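Nourseothricin acetyltransferase (Streptomyces noursei, PDB 5C82) probably acetylates the antibiotic nourseothricin and so confers resistance to it, as a member of the GNAT family of acyltransferases. Local coordinates at residues 76-88 against 126-138. The protein carries 1 engineered substitution. Sequence-based numbering, arbitrary orientation.
Sequences DPDSRTFVAYGDD and LMGLATEFARERG
Phe82 and Phe133 make the two largest contributions to the contact where the helical segment 126-137 runs roughly antiparallel to strand 79-85, and they illustrate how aromatic side chains fill the space between a helix and a strand whose axes come within 9.1 Å. Phe133 reaches the strand because its first torsion (-176°) swings CG away from the backbone N. Arg80 CB sits over one face of its ring, 4.2 Å from the centroid in a CH-pi contact. Arg137 CG, from the next turn of the same helix, lies over the rim of the opposite face, and Asp78 O is in the ring plane at the edge, 3.6 Å from Phe133 CE2. The Phe82 ring has Arg80 CG, from its own strand, over one face and Leu129 CB over the other, both offset toward the rim, while its CZ meets Phe133 CB at 4.0 Å. Farther along, Leu126 turns CD2 onto buried Ala84 CB, 4.0 Å away.

The end at Pro77 and Asp78 is looser, poorly ordered and nearer solvent. Arg137 gives Pro77 O a hydrogen bond from NH2 (2.8 Å, 154° at the hydrogen) and a weak one from NE. The salt bridge from Asp78 OD1 to Arg137 NE is long, at 3.7 Å. Arg80 NE is hydrogen-bonded to Thr14 OG1 on adjacent strand 11-14. A Schellman motif at Gly138 ends the helix, which forms the beta-alpha-beta crossover between parallel neighbours 105-113 and 141-147 and packs on the mixed sheet, with strand 79-85 farther out, as in the GNAT fold.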
loop_
_atom_site.group_PDB
_atom_site.type_symbol
_atom_site.label_atom_id
_atom_site.label_comp_id
_atom_site.label_asym_id
_atom_site.label_seq_id
_atom_site.Cartn_x
_atom_site.Cartn_y
_atom_site.Cartn_z
ATOM N N ASP A 76 14.191 12.389 12.173
ATOM C CA ASP A 76 13.815 12.336 10.761
ATOM C C ASP A 76 15.013 11.864 9.870
ATOM O O ASP A 76 15.414 12.594 8.955
ATOM C CB ASP A 76 13.257 13.715 10.329
ATOM C CG ASP A 76 12.538 13.738 8.990
ATOM O OD1 ASP A 76 11.426 13.158 8.899
ATOM O OD2 ASP A 76 13.065 14.373 8.045
ATOM N N PRO A 77 15.608 10.656 10.106
ATOM C CA PRO A 77 16.765 10.241 9.286
ATOM C C PRO A 77 16.439 9.431 8.027
ATOM O O PRO A 77 17.239 9.418 7.087
ATOM C CB PRO A 77 17.610 9.419 10.266
ATOM C CG PRO A 77 16.626 8.896 11.290
ATOM C CD PRO A 77 15.316 9.646 11.151
ATOM N N ASP A 78 15.299 8.715 8.035
ATOM C CA ASP A 78 14.853 7.866 6.934
ATOM C C ASP A 78 14.067 8.621 5.864
ATOM O O ASP A 78 13.907 8.105 4.758
ATOM C CB ASP A 78 14.068 6.660 7.470
ATOM C CG ASP A 78 14.897 5.683 8.287
ATOM O OD1 ASP A 78 16.084 5.458 7.929
ATOM O OD2 ASP A 78 14.352 5.110 9.256
ATOM N N SER A 79 13.601 9.846 6.183
ATOM C CA SER A 79 12.887 10.727 5.261
ATOM C C SER A 79 13.853 11.781 4.673
ATOM O O SER A 79 14.779 12.210 5.371
ATOM C CB SER A 79 11.721 11.408 5.974
ATOM O OG SER A 79 11.046 12.333 5.134
ATOM N N ARG A 80 13.654 12.169 3.389
ATOM C CA ARG A 80 14.452 13.192 2.699
ATOM C C ARG A 80 13.742 13.750 1.465
ATOM O O ARG A 80 13.025 13.017 0.787
ATOM C CB ARG A 80 15.830 12.655 2.296
ATOM C CG ARG A 80 16.878 13.752 2.065
ATOM C CD ARG A 80 18.242 13.139 2.144
ATOM N NE ARG A 80 19.318 14.114 2.244
ATOM C CZ ARG A 80 20.376 13.957 3.028
ATOM N NH1 ARG A 80 20.485 12.881 3.801
ATOM N NH2 ARG A 80 21.327 14.881 3.059
ATOM N N THR A 81 13.961 15.045 1.184
ATOM C CA THR A 81 13.454 15.746 0.006
ATOM C C THR A 81 14.639 16.324 -0.765
ATOM O O THR A 81 15.455 17.042 -0.192
ATOM C CB THR A 81 12.438 16.861 0.376
ATOM O OG1 THR A 81 11.336 16.297 1.075
ATOM C CG2 THR A 81 11.924 17.641 -0.852
ATOM N N PHE A 82 14.705 16.035 -2.071
ATOM C CA PHE A 82 15.704 16.590 -2.973
ATOM C C PHE A 82 15.023 17.555 -3.927
ATOM O O PHE A 82 13.951 17.255 -4.451
ATOM C CB PHE A 82 16.445 15.494 -3.749
ATOM C CG PHE A 82 17.173 14.521 -2.867
ATOM C CD1 PHE A 82 18.406 14.852 -2.311
ATOM C CD2 PHE A 82 16.674 13.242 -2.660
ATOM C CE1 PHE A 82 19.088 13.943 -1.503
ATOM C CE2 PHE A 82 17.353 12.331 -1.851
ATOM C CZ PHE A 82 18.566 12.678 -1.292
ATOM N N VAL A 83 15.635 18.728 -4.130
ATOM C CA VAL A 83 15.098 19.771 -5.014
ATOM C C VAL A 83 16.041 19.983 -6.174
ATOM O O VAL A 83 17.247 19.805 -6.018
ATOM C CB VAL A 83 14.822 21.112 -4.262
ATOM C CG1 VAL A 83 13.609 21.005 -3.332
ATOM C CG2 VAL A 83 16.067 21.619 -3.512
ATOM N N ALA A 84 15.503 20.410 -7.304
ATOM C CA ALA A 84 16.244 20.765 -8.521
ATOM C C ALA A 84 15.862 22.188 -8.903
ATOM O O ALA A 84 14.673 22.479 -9.055
ATOM C CB ALA A 84 15.895 19.818 -9.665
ATOM N N TYR A 85 16.848 23.084 -8.993
ATOM C CA TYR A 85 16.615 24.488 -9.366
ATOM C C TYR A 85 17.239 24.802 -10.718
ATOM O O TYR A 85 18.356 24.387 -11.002
ATOM C CB TYR A 85 17.152 25.450 -8.290
ATOM C CG TYR A 85 16.198 25.654 -7.131
ATOM C CD1 TYR A 85 16.230 24.817 -6.021
ATOM C CD2 TYR A 85 15.279 26.699 -7.135
ATOM C CE1 TYR A 85 15.340 24.985 -4.964
ATOM C CE2 TYR A 85 14.387 26.885 -6.075
ATOM C CZ TYR A 85 14.421 26.023 -4.995
ATOM O OH TYR A 85 13.548 26.200 -3.951
ATOM N N GLY A 86 16.514 25.548 -11.531
ATOM C CA GLY A 86 16.997 25.993 -12.831
ATOM C C GLY A 86 17.880 27.220 -12.715
ATOM O O GLY A 86 18.056 27.745 -11.611
ATOM N N ASP A 87 18.429 27.694 -13.863
ATOM C CA ASP A 87 19.295 28.882 -13.966
ATOM C C ASP A 87 18.606 30.155 -13.466
ATOM O O ASP A 87 19.241 31.002 -12.841
ATOM C CB ASP A 87 19.778 29.093 -15.414
ATOM C CG ASP A 87 21.026 28.314 -15.791
ATOM O OD1 ASP A 87 22.104 28.594 -15.210
ATOM O OD2 ASP A 87 20.943 27.470 -16.720
ATOM N N ASP A 88 17.302 30.250 -13.713
ATOM C CA ASP A 88 16.412 31.352 -13.362
ATOM C C ASP A 88 16.111 31.516 -11.851
ATOM O O ASP A 88 15.532 32.531 -11.464
ATOM C CB ASP A 88 15.101 31.193 -14.159
ATOM C CG ASP A 88 14.396 29.832 -14.052
ATOM O OD1 ASP A 88 14.737 29.044 -13.128
ATOM O OD2 ASP A 88 13.487 29.571 -14.869
ATOM N N LEU A 126 16.572 13.520 -10.371
ATOM C CA LEU A 126 15.967 13.434 -9.019
ATOM C C LEU A 126 15.800 11.977 -8.551
ATOM O O LEU A 126 16.052 11.680 -7.386
ATOM C CB LEU A 126 14.620 14.169 -8.915
ATOM C CG LEU A 126 14.637 15.690 -9.001
ATOM C CD1 LEU A 126 13.237 16.217 -9.266
ATOM C CD2 LEU A 126 15.246 16.331 -7.754
HETATM N N MSE A 127 15.390 11.080 -9.479
HETATM C CA MSE A 127 15.217 9.649 -9.229
HETATM C C MSE A 127 16.579 8.977 -8.987
HETATM O O MSE A 127 16.666 8.037 -8.195
HETATM C CB MSE A 127 14.442 8.965 -10.371
HETATM C CG MSE A 127 13.953 7.566 -10.002
HETATM SE SE MSE A 127 12.637 7.643 -8.527
HETATM C CE MSE A 127 11.038 8.012 -9.523
ATOM N N GLY A 128 17.623 9.488 -9.646
ATOM C CA GLY A 128 18.999 9.029 -9.443
ATOM C C GLY A 128 19.451 9.402 -8.037
ATOM O O GLY A 128 20.060 8.589 -7.340
ATOM N N LEU A 129 19.117 10.627 -7.590
ATOM C CA LEU A 129 19.429 11.127 -6.239
ATOM C C LEU A 129 18.688 10.288 -5.186
ATOM O O LEU A 129 19.275 9.938 -4.162
ATOM C CB LEU A 129 19.057 12.607 -6.107
ATOM C CG LEU A 129 19.998 13.631 -6.797
ATOM C CD1 LEU A 129 19.454 15.049 -6.607
ATOM C CD2 LEU A 129 21.435 13.576 -6.228
ATOM N N ALA A 130 17.416 9.899 -5.497
ATOM C CA ALA A 130 16.599 9.009 -4.681
ATOM C C ALA A 130 17.292 7.637 -4.595
ATOM O O ALA A 130 17.364 7.065 -3.512
ATOM C CB ALA A 130 15.200 8.858 -5.282
ATOM N N THR A 131 17.872 7.166 -5.712
ATOM C CA THR A 131 18.563 5.868 -5.808
ATOM C C THR A 131 19.826 5.857 -4.952
ATOM O O THR A 131 20.047 4.892 -4.227
ATOM C CB THR A 131 18.775 5.470 -7.291
ATOM O OG1 THR A 131 17.475 5.342 -7.866
ATOM C CG2 THR A 131 19.489 4.140 -7.458
ATOM N N GLU A 132 20.615 6.937 -4.988
ATOM C CA GLU A 132 21.834 7.056 -4.166
ATOM C C GLU A 132 21.509 6.972 -2.668
ATOM O O GLU A 132 22.148 6.206 -1.954
ATOM C CB GLU A 132 22.610 8.338 -4.507
ATOM C CG GLU A 132 23.125 8.392 -5.945
ATOM C CD GLU A 132 23.671 9.746 -6.369
ATOM O OE1 GLU A 132 23.567 10.709 -5.580
ATOM O OE2 GLU A 132 24.158 9.859 -7.514
ATOM N N PHE A 133 20.484 7.708 -2.210
ATOM C CA PHE A 133 19.992 7.682 -0.829
ATOM C C PHE A 133 19.534 6.266 -0.430
ATOM O O PHE A 133 19.778 5.838 0.701
ATOM C CB PHE A 133 18.829 8.686 -0.677
ATOM C CG PHE A 133 18.284 8.847 0.725
ATOM C CD1 PHE A 133 18.977 9.584 1.679
ATOM C CD2 PHE A 133 17.093 8.238 1.099
ATOM C CE1 PHE A 133 18.459 9.743 2.976
ATOM C CE2 PHE A 133 16.579 8.395 2.392
ATOM C CZ PHE A 133 17.259 9.153 3.317
ATOM N N ALA A 134 18.877 5.545 -1.359
ATOM C CA ALA A 134 18.415 4.169 -1.145
ATOM C C ALA A 134 19.616 3.251 -0.873
ATOM O O ALA A 134 19.593 2.469 0.083
ATOM C CB ALA A 134 17.630 3.676 -2.361
ATOM N N ARG A 135 20.673 3.391 -1.688
ATOM C CA ARG A 135 21.925 2.648 -1.562
ATOM C C ARG A 135 22.556 2.916 -0.205
ATOM O O ARG A 135 22.856 1.960 0.497
ATOM C CB ARG A 135 22.905 2.993 -2.707
ATOM C CG ARG A 135 22.483 2.439 -4.073
ATOM C CD ARG A 135 23.582 2.549 -5.125
ATOM N NE ARG A 135 24.650 1.564 -4.913
ATOM C CZ ARG A 135 25.712 1.415 -5.702
ATOM N NH1 ARG A 135 25.868 2.186 -6.773
ATOM N NH2 ARG A 135 26.626 0.495 -5.427
ATOM N N GLU A 136 22.667 4.202 0.202
ATOM C CA GLU A 136 23.223 4.622 1.503
ATOM C C GLU A 136 22.501 3.918 2.676
ATOM O O GLU A 136 23.151 3.446 3.604
ATOM C CB GLU A 136 23.140 6.152 1.672
ATOM C CG GLU A 136 24.060 6.950 0.771
ATOM C CD GLU A 136 23.834 8.456 0.756
ATOM O OE1 GLU A 136 23.321 9.003 1.762
ATOM O OE2 GLU A 136 24.189 9.094 -0.265
ATOM N N ARG A 137 21.166 3.802 2.585
ATOM C CA ARG A 137 20.321 3.130 3.580
ATOM C C ARG A 137 20.367 1.599 3.490
ATOM O O ARG A 137 19.884 0.931 4.402
ATOM C CB ARG A 137 18.870 3.624 3.479
ATOM C CG ARG A 137 18.664 5.102 3.819
ATOM C CD ARG A 137 18.673 5.356 5.314
ATOM N NE ARG A 137 18.721 6.781 5.645
ATOM C CZ ARG A 137 19.839 7.489 5.779
ATOM N NH1 ARG A 137 21.022 6.919 5.580
ATOM N NH2 ARG A 137 19.783 8.775 6.100
ATOM N N GLY A 138 20.951 1.061 2.416
ATOM C CA GLY A 138 21.020 -0.374 2.176
ATOM C C GLY A 138 19.691 -0.948 1.702
ATOM O O GLY A 138 19.376 -2.106 1.995
#